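Local coordinates for nucleoside diphosphate kinase family protein (Babesia bovis, PDB 3JS9) that probably transfers the terminal phosphate of nucleoside triphosphates onto nucleoside diphosphates, with magnesium as cofactor, at residues 16-21 against 70-75; 24-29 against 77-82; 36-41 against 86-91; 123-128 against 132-137. All blocks are in the same frame, centred on the assembly; numbering follows the deposited sequence.

Contact 1: 16-21 against 70-75. With SO4 (sulfate ion), chain D; SO4 (sulfate ion), chain G.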
loop_
_atom_site.group_PDB
_atom_site.type_symbol
_atom_site.label_atom_id
_atom_site.label_comp_id
_atom_site.label_asym_id
_atom_site.label_seq_id
_atom_site.Cartn_x
_atom_site.Cartn_y
_atom_site.Cartn_z
ATOM N N VAL A 16 -14.314 5.347 14.372
ATOM C CA VAL A 16 -14.296 3.975 13.905
ATOM C C VAL A 16 -15.251 3.216 14.822
ATOM O O VAL A 16 -15.060 3.212 16.050
ATOM C CB VAL A 16 -12.898 3.345 13.992
ATOM C CG1 VAL A 16 -12.922 1.924 13.410
ATOM C CG2 VAL A 16 -11.918 4.222 13.275
ATOM N N LYS A 17 -16.248 2.560 14.226
ATOM C CA LYS A 17 -17.291 1.902 14.989
ATOM C C LYS A 17 -16.861 0.466 15.254
ATOM O O LYS A 17 -15.841 0.015 14.713
ATOM C CB LYS A 17 -18.588 1.912 14.206
ATOM C CG LYS A 17 -19.191 3.273 13.903
ATOM C CD LYS A 17 -20.403 2.997 13.046
ATOM C CE LYS A 17 -20.975 4.207 12.397
ATOM N NZ LYS A 17 -22.143 3.685 11.603
ATOM N N PRO A 18 -17.650 -0.276 16.066
ATOM C CA PRO A 18 -17.174 -1.614 16.441
ATOM C C PRO A 18 -16.823 -2.538 15.280
ATOM O O PRO A 18 -15.891 -3.345 15.419
ATOM C CB PRO A 18 -18.339 -2.182 17.266
ATOM C CG PRO A 18 -18.921 -0.959 17.936
ATOM C CD PRO A 18 -18.811 0.149 16.886
ATOM N N ASP A 19 -17.561 -2.466 14.166
ATOM C CA ASP A 19 -17.286 -3.334 13.027
ATOM C C ASP A 19 -15.932 -2.933 12.416
ATOM O O ASP A 19 -15.115 -3.804 12.072
ATOM C CB ASP A 19 -18.446 -3.331 12.006
ATOM C CG ASP A 19 -18.858 -1.914 11.573
ATOM O OD1 ASP A 19 -19.046 -1.051 12.459
ATOM O OD2 ASP A 19 -18.975 -1.651 10.360
ATOM N N GLY A 20 -15.663 -1.622 12.325
ATOM C CA GLY A 20 -14.323 -1.140 11.936
ATOM C C GLY A 20 -13.218 -1.767 12.797
ATOM O O GLY A 20 -12.188 -2.252 12.282
ATOM N N VAL A 21 -13.439 -1.799 14.112
ATOM C CA VAL A 21 -12.404 -2.234 15.022
ATOM C C VAL A 21 -12.173 -3.727 14.919
ATOM O O VAL A 21 -11.018 -4.170 14.865
ATOM C CB VAL A 21 -12.699 -1.841 16.483
ATOM C CG1 VAL A 21 -11.704 -2.513 17.449
ATOM C CG2 VAL A 21 -12.707 -0.288 16.647
ATOM N N CYS A 70 -28.042 1.907 19.839
ATOM C CA CYS A 70 -27.311 2.316 21.026
ATOM C C CYS A 70 -26.568 1.139 21.636
ATOM O O CYS A 70 -25.436 1.304 22.073
ATOM C CB CYS A 70 -28.255 2.923 22.067
ATOM S SG CYS A 70 -28.893 4.564 21.668
ATOM N N ASP A 71 -27.195 -0.039 21.664
ATOM C CA ASP A 71 -26.580 -1.235 22.261
ATOM C C ASP A 71 -25.337 -1.648 21.470
ATOM O O ASP A 71 -24.341 -2.120 22.026
ATOM C CB ASP A 71 -27.556 -2.425 22.297
ATOM C CG ASP A 71 -28.667 -2.282 23.351
ATOM O OD1 ASP A 71 -28.584 -1.398 24.247
ATOM O OD2 ASP A 71 -29.634 -3.086 23.289
ATOM N N PHE A 72 -25.409 -1.466 20.165
ATOM C CA PHE A 72 -24.362 -1.919 19.285
ATOM C C PHE A 72 -23.093 -1.085 19.509
ATOM O O PHE A 72 -21.964 -1.613 19.583
ATOM C CB PHE A 72 -24.853 -1.812 17.839
ATOM C CG PHE A 72 -23.797 -2.078 16.827
ATOM C CD1 PHE A 72 -23.312 -3.371 16.633
ATOM C CD2 PHE A 72 -23.268 -1.031 16.072
ATOM C CE1 PHE A 72 -22.317 -3.600 15.694
ATOM C CE2 PHE A 72 -22.288 -1.259 15.132
ATOM C CZ PHE A 72 -21.807 -2.534 14.938
ATOM N N ILE A 73 -23.287 0.222 19.633
ATOM C CA ILE A 73 -22.155 1.109 19.850
ATOM C C ILE A 73 -21.617 1.146 21.278
ATOM O O ILE A 73 -20.407 1.145 21.480
ATOM C CB ILE A 73 -22.405 2.467 19.252
ATOM C CG1 ILE A 73 -22.333 2.266 17.739
ATOM C CG2 ILE A 73 -21.310 3.433 19.691
ATOM C CD1 ILE A 73 -23.073 3.246 16.982
ATOM N N SER A 74 -22.507 1.130 22.265
ATOM C CA SER A 74 -22.073 1.134 23.654
ATOM C C SER A 74 -21.368 -0.183 24.015
ATOM O O SER A 74 -20.443 -0.194 24.847
ATOM C CB SER A 74 -23.242 1.461 24.604
ATOM O OG SER A 74 -24.111 0.352 24.766
ATOM N N HIS A 75 -21.754 -1.285 23.370
ATOM C CA HIS A 75 -21.005 -2.521 23.595
ATOM C C HIS A 75 -19.547 -2.339 23.174
ATOM O O HIS A 75 -18.658 -2.984 23.748
ATOM C CB HIS A 75 -21.634 -3.733 22.912
ATOM C CG HIS A 75 -20.890 -5.011 23.153
ATOM N ND1 HIS A 75 -20.738 -5.557 24.411
ATOM C CD2 HIS A 75 -20.252 -5.852 22.300
ATOM C CE1 HIS A 75 -20.044 -6.681 24.325
ATOM N NE2 HIS A 75 -19.735 -6.883 23.054
HETATM S S SO4 D . -21.549 -3.772 27.597
HETATM O O1 SO4 D . -22.469 -3.862 26.460
HETATM O O2 SO4 D . -21.183 -2.364 27.739
HETATM O O3 SO4 D . -22.200 -4.269 28.806
HETATM O O4 SO4 D . -20.379 -4.628 27.386
HETATM S S SO4 G . -23.585 7.007 11.815
HETATM O O1 SO4 G . -22.950 7.996 10.930
HETATM O O2 SO4 G . -24.986 7.340 11.925
HETATM O O3 SO4 G . -23.061 6.904 13.188
HETATM O O4 SO4 G . -23.405 5.747 11.141
#

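Contact 2: 24-29 against 77-82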
loop_
_atom_site.group_PDB
_atom_site.type_symbol
_atom_site.label_atom_id
_atom_site.label_comp_id
_atom_site.label_asym_id
_atom_site.label_seq_id
_atom_site.Cartn_x
_atom_site.Cartn_y
_atom_site.Cartn_z
ATOM N N GLY A 24 -10.064 -4.861 12.002
ATOM C CA GLY A 24 -8.715 -4.328 11.923
ATOM C C GLY A 24 -8.521 -3.096 11.010
ATOM O O GLY A 24 -7.479 -2.956 10.368
ATOM N N LEU A 25 -9.478 -2.173 10.990
ATOM C CA LEU A 25 -9.366 -0.967 10.108
ATOM C C LEU A 25 -9.032 0.363 10.787
ATOM O O LEU A 25 -9.069 1.431 10.130
ATOM C CB LEU A 25 -10.628 -0.804 9.241
ATOM C CG LEU A 25 -10.816 -1.976 8.248
ATOM C CD1 LEU A 25 -12.285 -2.260 7.919
ATOM C CD2 LEU A 25 -9.967 -1.774 6.967
ATOM N N ILE A 26 -8.699 0.337 12.076
ATOM C CA ILE A 26 -8.448 1.601 12.767
ATOM C C ILE A 26 -7.310 2.330 12.086
ATOM O O ILE A 26 -7.435 3.538 11.762
ATOM C CB ILE A 26 -8.096 1.448 14.271
ATOM C CG1 ILE A 26 -9.277 0.838 15.044
ATOM C CG2 ILE A 26 -7.642 2.812 14.863
ATOM C CD1 ILE A 26 -8.913 0.282 16.438
ATOM N N GLY A 27 -6.201 1.605 11.881
ATOM C CA GLY A 27 -4.965 2.217 11.337
ATOM C C GLY A 27 -5.162 2.760 9.934
ATOM O O GLY A 27 -4.750 3.879 9.627
ATOM N N GLU A 28 -5.813 1.968 9.085
ATOM C CA GLU A 28 -6.146 2.349 7.733
ATOM C C GLU A 28 -6.949 3.648 7.687
ATOM O O GLU A 28 -6.677 4.519 6.874
ATOM C CB GLU A 28 -6.940 1.213 7.092
ATOM C CG GLU A 28 -7.424 1.436 5.670
ATOM C CD GLU A 28 -6.298 1.634 4.653
ATOM O OE1 GLU A 28 -5.216 1.065 4.822
ATOM O OE2 GLU A 28 -6.489 2.376 3.674
ATOM N N ILE A 29 -7.939 3.777 8.565
ATOM C CA ILE A 29 -8.829 4.917 8.548
ATOM C C ILE A 29 -8.067 6.147 9.035
ATOM O O ILE A 29 -8.091 7.213 8.366
ATOM C CB ILE A 29 -10.125 4.648 9.393
ATOM C CG1 ILE A 29 -11.068 3.629 8.677
ATOM C CG2 ILE A 29 -10.851 5.945 9.738
ATOM C CD1 ILE A 29 -12.070 2.869 9.653
ATOM N N PRO A 77 -15.873 -2.001 21.120
ATOM C CA PRO A 77 -15.146 -0.765 21.366
ATOM C C PRO A 77 -15.243 0.182 20.156
ATOM O O PRO A 77 -15.680 -0.247 19.076
ATOM C CB PRO A 77 -13.709 -1.253 21.517
ATOM C CG PRO A 77 -13.659 -2.476 20.713
ATOM C CD PRO A 77 -14.975 -3.115 20.775
ATOM N N VAL A 78 -14.863 1.444 20.335
ATOM C CA VAL A 78 -14.831 2.394 19.229
ATOM C C VAL A 78 -13.525 3.150 19.241
ATOM O O VAL A 78 -12.861 3.197 20.269
ATOM C CB VAL A 78 -16.051 3.398 19.253
ATOM C CG1 VAL A 78 -17.369 2.627 19.257
ATOM C CG2 VAL A 78 -15.970 4.373 20.455
ATOM N N PHE A 79 -13.145 3.755 18.112
ATOM C CA PHE A 79 -11.969 4.614 18.109
ATOM C C PHE A 79 -12.364 6.013 17.704
ATOM O O PHE A 79 -12.883 6.211 16.606
ATOM C CB PHE A 79 -10.867 4.031 17.228
ATOM C CG PHE A 79 -9.578 4.821 17.251
ATOM C CD1 PHE A 79 -9.361 5.840 16.343
ATOM C CD2 PHE A 79 -8.568 4.510 18.159
ATOM C CE1 PHE A 79 -8.176 6.558 16.364
ATOM C CE2 PHE A 79 -7.373 5.232 18.181
ATOM C CZ PHE A 79 -7.179 6.250 17.304
ATOM N N CYS A 80 -12.122 6.976 18.600
ATOM C CA CYS A 80 -12.603 8.356 18.480
ATOM C C CYS A 80 -11.511 9.273 18.019
ATOM O O CYS A 80 -10.385 9.166 18.509
ATOM C CB CYS A 80 -13.073 8.884 19.838
ATOM S SG CYS A 80 -14.190 7.802 20.783
ATOM N N MET A 81 -11.849 10.214 17.126
ATOM C CA MET A 81 -10.901 11.211 16.600
ATOM C C MET A 81 -11.587 12.533 16.375
ATOM O O MET A 81 -12.794 12.560 16.122
ATOM C CB MET A 81 -10.304 10.771 15.251
ATOM C CG MET A 81 -9.432 9.516 15.338
ATOM S SD MET A 81 -9.221 8.840 13.691
ATOM C CE MET A 81 -10.717 7.814 13.478
ATOM N N ILE A 82 -10.823 13.622 16.478
ATOM C CA ILE A 82 -11.249 14.924 15.947
ATOM C C ILE A 82 -10.156 15.374 14.984
ATOM O O ILE A 82 -8.983 15.281 15.307
ATOM C CB ILE A 82 -11.394 16.000 17.031
ATOM C CG1 ILE A 82 -12.548 15.673 17.961
ATOM C CG2 ILE A 82 -11.550 17.425 16.407
ATOM C CD1 ILE A 82 -12.677 16.704 19.136
#

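Contact 3: 36-41 against 86-91. With SO4 (sulfate ion), chain E.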
loop_
_atom_site.group_PDB
_atom_site.type_symbol
_atom_site.label_atom_id
_atom_site.label_comp_id
_atom_site.label_asym_id
_atom_site.label_seq_id
_atom_site.Cartn_x
_atom_site.Cartn_y
_atom_site.Cartn_z
ATOM N N LYS A 36 -4.641 12.895 4.029
ATOM C CA LYS A 36 -5.447 13.927 3.436
ATOM C C LYS A 36 -4.960 15.290 3.841
ATOM O O LYS A 36 -5.133 16.258 3.093
ATOM C CB LYS A 36 -6.906 13.769 3.857
ATOM C CG LYS A 36 -7.841 14.835 3.316
ATOM C CD LYS A 36 -8.012 14.745 1.748
ATOM C CE LYS A 36 -9.138 15.645 1.243
ATOM N NZ LYS A 36 -9.300 15.604 -0.246
ATOM N N GLY A 37 -4.386 15.372 5.039
ATOM C CA GLY A 37 -3.729 16.593 5.479
ATOM C C GLY A 37 -4.488 17.364 6.529
ATOM O O GLY A 37 -4.052 18.449 6.944
ATOM N N LEU A 38 -5.632 16.845 6.959
ATOM C CA LEU A 38 -6.305 17.433 8.103
ATOM C C LEU A 38 -5.375 17.236 9.278
ATOM O O LEU A 38 -4.583 16.297 9.294
ATOM C CB LEU A 38 -7.668 16.777 8.358
ATOM C CG LEU A 38 -8.674 16.946 7.210
ATOM C CD1 LEU A 38 -10.028 16.295 7.596
ATOM C CD2 LEU A 38 -8.818 18.437 6.801
ATOM N N LYS A 39 -5.446 18.128 10.246
ATOM C CA LYS A 39 -4.564 18.075 11.395
ATOM C C LYS A 39 -5.255 17.335 12.519
ATOM O O LYS A 39 -6.400 17.652 12.862
ATOM C CB LYS A 39 -4.137 19.501 11.819
ATOM C CG LYS A 39 -3.450 19.499 13.153
ATOM C CD LYS A 39 -2.569 20.666 13.398
ATOM C CE LYS A 39 -3.351 21.809 14.022
ATOM N NZ LYS A 39 -2.437 22.740 14.723
ATOM N N LEU A 40 -4.576 16.340 13.095
ATOM C CA LEU A 40 -5.180 15.594 14.194
ATOM C C LEU A 40 -5.195 16.463 15.447
ATOM O O LEU A 40 -4.169 17.056 15.809
ATOM C CB LEU A 40 -4.426 14.309 14.464
ATOM C CG LEU A 40 -5.067 13.457 15.563
ATOM C CD1 LEU A 40 -6.443 12.948 15.101
ATOM C CD2 LEU A 40 -4.170 12.268 15.963
ATOM N N ILE A 41 -6.367 16.540 16.086
ATOM C CA ILE A 41 -6.576 17.274 17.344
ATOM C C ILE A 41 -6.739 16.363 18.590
ATOM O O ILE A 41 -6.282 16.713 19.682
ATOM C CB ILE A 41 -7.820 18.181 17.211
ATOM C CG1 ILE A 41 -7.612 19.183 16.068
ATOM C CG2 ILE A 41 -8.135 18.899 18.522
ATOM C CD1 ILE A 41 -6.330 20.029 16.236
ATOM N N PRO A 86 -9.671 23.526 6.904
ATOM C CA PRO A 86 -10.729 24.155 6.113
ATOM C C PRO A 86 -11.678 23.075 5.578
ATOM O O PRO A 86 -11.229 22.100 4.962
ATOM C CB PRO A 86 -9.968 24.782 4.942
ATOM C CG PRO A 86 -8.590 25.001 5.448
ATOM C CD PRO A 86 -8.323 23.924 6.454
ATOM N N GLU A 87 -12.978 23.244 5.832
ATOM C CA GLU A 87 -14.009 22.337 5.330
ATOM C C GLU A 87 -13.758 20.902 5.733
ATOM O O GLU A 87 -14.084 19.956 4.980
ATOM C CB GLU A 87 -14.104 22.449 3.820
ATOM C CG GLU A 87 -14.203 23.902 3.395
ATOM C CD GLU A 87 -15.101 24.072 2.216
ATOM O OE1 GLU A 87 -16.326 23.796 2.394
ATOM O OE2 GLU A 87 -14.589 24.479 1.130
ATOM N N ALA A 88 -13.199 20.744 6.930
ATOM C CA ALA A 88 -12.963 19.436 7.488
ATOM C C ALA A 88 -14.221 18.539 7.447
ATOM O O ALA A 88 -14.131 17.359 7.155
ATOM C CB ALA A 88 -12.431 19.566 8.918
ATOM N N ILE A 89 -15.390 19.111 7.737
ATOM C CA ILE A 89 -16.604 18.319 7.876
ATOM C C ILE A 89 -16.977 17.665 6.548
ATOM O O ILE A 89 -17.251 16.451 6.512
ATOM C CB ILE A 89 -17.770 19.149 8.468
ATOM C CG1 ILE A 89 -17.426 19.583 9.903
ATOM C CG2 ILE A 89 -19.038 18.347 8.498
ATOM C CD1 ILE A 89 -18.159 20.846 10.336
ATOM N N LYS A 90 -16.929 18.456 5.468
ATOM C CA LYS A 90 -17.190 17.968 4.116
ATOM C C LYS A 90 -16.107 16.973 3.650
ATOM O O LYS A 90 -16.406 15.969 2.987
ATOM C CB LYS A 90 -17.308 19.138 3.157
ATOM C CG LYS A 90 -17.608 18.778 1.736
ATOM C CD LYS A 90 -18.058 19.998 0.927
ATOM C CE LYS A 90 -18.063 19.624 -0.584
ATOM N NZ LYS A 90 -18.877 20.526 -1.469
ATOM N N ILE A 91 -14.853 17.239 4.022
ATOM C CA ILE A 91 -13.760 16.336 3.694
ATOM C C ILE A 91 -13.922 14.982 4.378
ATOM O O ILE A 91 -13.680 13.929 3.749
ATOM C CB ILE A 91 -12.428 16.969 4.039
ATOM C CG1 ILE A 91 -12.087 18.024 2.978
ATOM C CG2 ILE A 91 -11.359 15.909 4.190
ATOM C CD1 ILE A 91 -10.947 18.881 3.363
HETATM S S SO4 E . -1.081 23.593 11.307
HETATM O O1 SO4 E . -0.438 22.539 12.084
HETATM O O2 SO4 E . -0.140 24.714 11.214
HETATM O O3 SO4 E . -2.259 24.039 12.044
HETATM O O4 SO4 E . -1.442 23.031 9.999
#

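Contact 4: 123-128 against 132-137. With SO4 (sulfate ion), chain G.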
loop_
_atom_site.group_PDB
_atom_site.type_symbol
_atom_site.label_atom_id
_atom_site.label_comp_id
_atom_site.label_asym_id
_atom_site.label_seq_id
_atom_site.Cartn_x
_atom_site.Cartn_y
_atom_site.Cartn_z
ATOM N N HIS A 123 -17.981 6.520 11.448
ATOM C CA HIS A 123 -18.902 7.654 11.491
ATOM C C HIS A 123 -18.130 8.915 11.148
ATOM O O HIS A 123 -17.005 9.098 11.633
ATOM C CB HIS A 123 -19.556 7.810 12.897
ATOM C CG HIS A 123 -20.067 9.195 13.158
ATOM N ND1 HIS A 123 -21.360 9.577 12.870
ATOM C CD2 HIS A 123 -19.429 10.320 13.569
ATOM C CE1 HIS A 123 -21.506 10.870 13.119
ATOM N NE2 HIS A 123 -20.353 11.341 13.553
ATOM N N ALA A 124 -18.730 9.792 10.357
ATOM C CA ALA A 124 -18.201 11.158 10.205
ATOM C C ALA A 124 -19.280 12.152 10.508
ATOM O O ALA A 124 -20.421 11.897 10.228
ATOM C CB ALA A 124 -17.639 11.400 8.779
ATOM N N SER A 125 -18.930 13.305 11.057
ATOM C CA SER A 125 -19.939 14.330 11.389
ATOM C C SER A 125 -20.652 14.740 10.117
ATOM O O SER A 125 -20.028 14.863 9.056
ATOM C CB SER A 125 -19.305 15.583 12.029
ATOM O OG SER A 125 -18.893 15.319 13.339
ATOM N N SER A 126 -21.942 15.006 10.250
ATOM C CA SER A 126 -22.770 15.344 9.115
ATOM C C SER A 126 -22.844 16.849 8.749
ATOM O O SER A 126 -23.045 17.208 7.585
ATOM C CB SER A 126 -24.172 14.848 9.402
ATOM O OG SER A 126 -24.708 14.391 8.203
ATOM N N SER A 127 -22.708 17.713 9.749
ATOM C CA SER A 127 -22.966 19.137 9.594
ATOM C C SER A 127 -22.189 19.877 10.673
ATOM O O SER A 127 -21.721 19.247 11.630
ATOM C CB SER A 127 -24.480 19.429 9.764
ATOM O OG SER A 127 -24.907 19.078 11.083
ATOM N N ALA A 128 -22.083 21.201 10.528
ATOM C CA ALA A 128 -21.438 22.060 11.537
ATOM C C ALA A 128 -22.075 21.889 12.929
ATOM O O ALA A 128 -21.377 21.767 13.933
ATOM C CB ALA A 128 -21.455 23.539 11.092
ATOM N N ALA A 132 -20.178 20.209 16.146
ATOM C CA ALA A 132 -19.976 20.995 17.361
ATOM C C ALA A 132 -20.395 20.173 18.589
ATOM O O ALA A 132 -19.717 20.189 19.619
ATOM C CB ALA A 132 -20.727 22.318 17.289
ATOM N N ARG A 133 -21.492 19.438 18.456
ATOM C CA ARG A 133 -21.992 18.619 19.543
ATOM C C ARG A 133 -21.052 17.452 19.757
ATOM O O ARG A 133 -20.608 17.184 20.879
ATOM C CB ARG A 133 -23.436 18.121 19.257
ATOM C CG ARG A 133 -23.995 17.186 20.354
ATOM C CD ARG A 133 -25.470 16.755 20.180
ATOM N NE ARG A 133 -25.648 15.949 18.979
ATOM C CZ ARG A 133 -26.136 16.438 17.837
ATOM N NH1 ARG A 133 -26.531 17.721 17.769
ATOM N NH2 ARG A 133 -26.238 15.648 16.768
ATOM N N GLU A 134 -20.744 16.766 18.663
ATOM C CA GLU A 134 -20.021 15.505 18.738
ATOM C C GLU A 134 -18.615 15.687 19.331
ATOM O O GLU A 134 -18.191 14.880 20.182
ATOM C CB GLU A 134 -19.981 14.811 17.371
ATOM C CG GLU A 134 -21.265 14.104 16.985
ATOM C CD GLU A 134 -21.385 13.862 15.467
ATOM O OE1 GLU A 134 -20.377 13.856 14.730
ATOM O OE2 GLU A 134 -22.513 13.685 14.999
ATOM N N CYS A 135 -17.925 16.751 18.909
ATOM C CA CYS A 135 -16.550 17.026 19.399
ATOM C C CYS A 135 -16.498 17.270 20.901
ATOM O O CYS A 135 -15.609 16.727 21.600
ATOM C CB CYS A 135 -15.886 18.193 18.646
ATOM S SG CYS A 135 -15.450 17.788 16.928
ATOM N N ALA A 136 -17.458 18.062 21.395
ATOM C CA ALA A 136 -17.584 18.330 22.835
ATOM C C ALA A 136 -18.138 17.133 23.607
ATOM O O ALA A 136 -17.778 16.922 24.772
ATOM C CB ALA A 136 -18.420 19.560 23.091
ATOM N N LEU A 137 -19.016 16.366 22.965
ATOM C CA LEU A 137 -19.609 15.185 23.593
ATOM C C LEU A 137 -18.635 14.008 23.804
ATOM O O LEU A 137 -18.658 13.369 24.842
ATOM C CB LEU A 137 -20.817 14.712 22.784
ATOM C CG LEU A 137 -21.453 13.366 23.157
ATOM C CD1 LEU A 137 -22.108 13.434 24.538
ATOM C CD2 LEU A 137 -22.466 12.945 22.123
HETATM S S SO4 G . -23.585 7.007 11.815
HETATM O O1 SO4 G . -22.950 7.996 10.930
HETATM O O2 SO4 G . -24.986 7.340 11.925
HETATM O O3 SO4 G . -23.061 6.904 13.188
HETATM O O4 SO4 G . -23.405 5.747 11.141
HETATM O O HOH W 1 -23.324 13.571 12.427
#

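Contact 1: 16-21 against 70-75
Pro18, at the start of helix 18-22, packs on Phe72 and Ile73 of helix 66-75, a helix-to-helix contact at one end of the ferredoxin-like sandwich of the nucleoside diphosphate kinase fold. Phe72 swings its CG anti to the backbone N (chi1 172°), which brings the ring up to the proline. Beyond CB and CG, CE2 runs beside Pro18 CD at 4.1 Å, and the tip CZ meets Pro18 CB at 4.2 Å. Pro18 CG lies over one face of the ring, while Asp19 OD1 comes to its edge, in the ring plane, 4.0 Å from Phe72 CZ. Pro18 CD also touches Ile73 CG1, the two side chains crossing at about a right angle. Trp154 of the second subunit packs against Pro18, Asp19 and Phe72. Lys17, predicted to bind ATP, sits at the N-cap position of helix 18-22, and its extended chain brings NZ to hydrogen bonds with Asn120 OD1 and a sulfate ion. The carboxylate of Asp19 is held at its other oxygen, OD2, by the backbone N of Ile121. The closest approach between the two segments is Pro18 CG to the backbone O of Phe72, 3.5 Å.

Contact 2: 24-29 against 77-82
Ile26 sets one methyl squarely over the ring of Phe79. The CG2 atom stands 3.7 Å from the centroid of the Phe79 ring and only 13° off its normal, a CH-pi contact in which the methyl faces the whole aromatic ring and not just its rim. Because CG2 of Ile26 is anti to the backbone N (CG1 at chi1 -63°), it reaches forward from the first turn of helix 26-36, while CG1 brushes Phe79 CB at 4.2 Å. The phenylalanine offers its face because chi2 is -90°, with CG anti to its own backbone N. The two side chains cross at about a right angle.

Met81, two residues further along the strand, points to the same side of the sheet. Its SD lies at the edge of the Phe79 ring, in the ring plane, and the bend at chi3 turns CE to Ile29. There Met81 CE and Ile29 CG2 meet at 4.2 Å, methyl to methyl, one helical turn beyond Ile26. The pairs that meet across this buried seam are apolar.

Helix 26-36 thus packs on a face of the antiparallel sheet, over strand 78-85, which lies between strands 10-16 and 39-46. Val16 of the first neighbour touches Ile26 and Ile29, Ala43 of the second touches Phe79, and beyond the seam Phe79 of the third subunit packs on Phe79.

Contact 3: 36-41 against 86-91
Leu38 and Ile91 lie antiparallel, each side chain running alongside the other. Leu38 CD1 meets Ile91 CG2 at 3.7 Å, and Leu38 CD2 reaches Ile91 CD1 at 4.1 Å, a double contact along the length of both side chains. The same Leu38 CD1 also approaches Ala88 CB, 4.3 Å away and three residues earlier in the helix, and so spans the first helical turn. Lys36 lies aslant Ile91. Its aliphatic part bends at chi2 (67°) and folds over the isoleucine, bringing both Lys36 CG and CE onto Ile91 CG2, with CE at 3.7 Å. That one methyl is thus bordered by the lysine and the leucine together.

In the ferredoxin-like fold, this joins the turn between helix 26-36 and strand 39-46 to helix 88-96, which follows strand 78-85. Gly37 makes the turn with positive phi in a Schellman motif, and Leu38 then enters the contact.

The ammonium group of Lys36 passes beyond Ile91 to the carbonyl O of Gly111 in the fourth subunit, so its apolar chain is packed within the subunit and its polar end bonds across the subunit interface. Lys39 turns to another side, where its NZ bonds to sulfate O3 at 3.0 Å and to the backbone O of Trp147, with which it also makes a cation-pi contact; the sulfate is also held by Arg149 N.

Contact 4: 123-128 against 132-137
The imidazole of His123 and the carboxylate of Glu134 meet with their planes 71° apart. Glu134 and the sulfate both meet the imidazole at its edge: NE2 gives a hydrogen bond to Glu134 OE1 at 2.8 Å (N-H...O angle 158°), with the oxygen near the ring plane, and ND1 bonds to sulfate O1 at 3.0 Å. The carboxylate is used differently, because OE1 receives both of its donors from out of its plane. His123 NE2 comes from one face, 57° out of it, and Ser125 OG from the opposite face, at a short 2.5 Å from OE1. Two bonds grip this oxygen and hold the carboxylate in place; the imidazole is held at both nitrogens, by Glu134 at NE2 and by the sulfate at ND1. The second oxygen, OE2, accepts from a water that in turn accepts from Ser126 N.

Glu134 reaches the ring through a chain extended beyond CG, coming from the direction opposite to His123. The arrangement is a His-carboxylate hydrogen bond at the predicted active site of the nucleoside diphosphate kinase fold, where strand 122-124 gives way to helix 128-138. His123 is the predicted pros-phosphohistidine, and the sulfate at its ND1, the pros nitrogen, is consistent with a place for a phosphoryl group. His56 stacks edge-to-face with the imidazole, and Tyr13 N also bonds to Ser125 OG.

Ser127 holds the N-cap position of helix 128-138, its OG bonded to Asp130 N. In the first turn, Ala132 N bonds to Ala128 O at 3.0 Å.

In the fold
Contacts 1 and 4 converge on the predicted active site: their centres are about 17 Å apart, yet both touch the same sulfate ion, and the side chains of Lys17 and His123 come to about 4 Å of each other. Contact 2 adjoins contact 1 through Val16 N and Phe79 O, 2.8 Å apart and probably hydrogen-bonded between neighbouring strands. Contacts 2 and 3 are joined likewise, Ile82 O probably accepting from Ile41 N at 3.0 Å. Contact 3 lies about 23 Å from contact 1, centre to centre, but only about 13 Å from contact 4, where Ile89 packs on residues 125-128. Ile82 of contact 2 also touches Cys135 of contact 4.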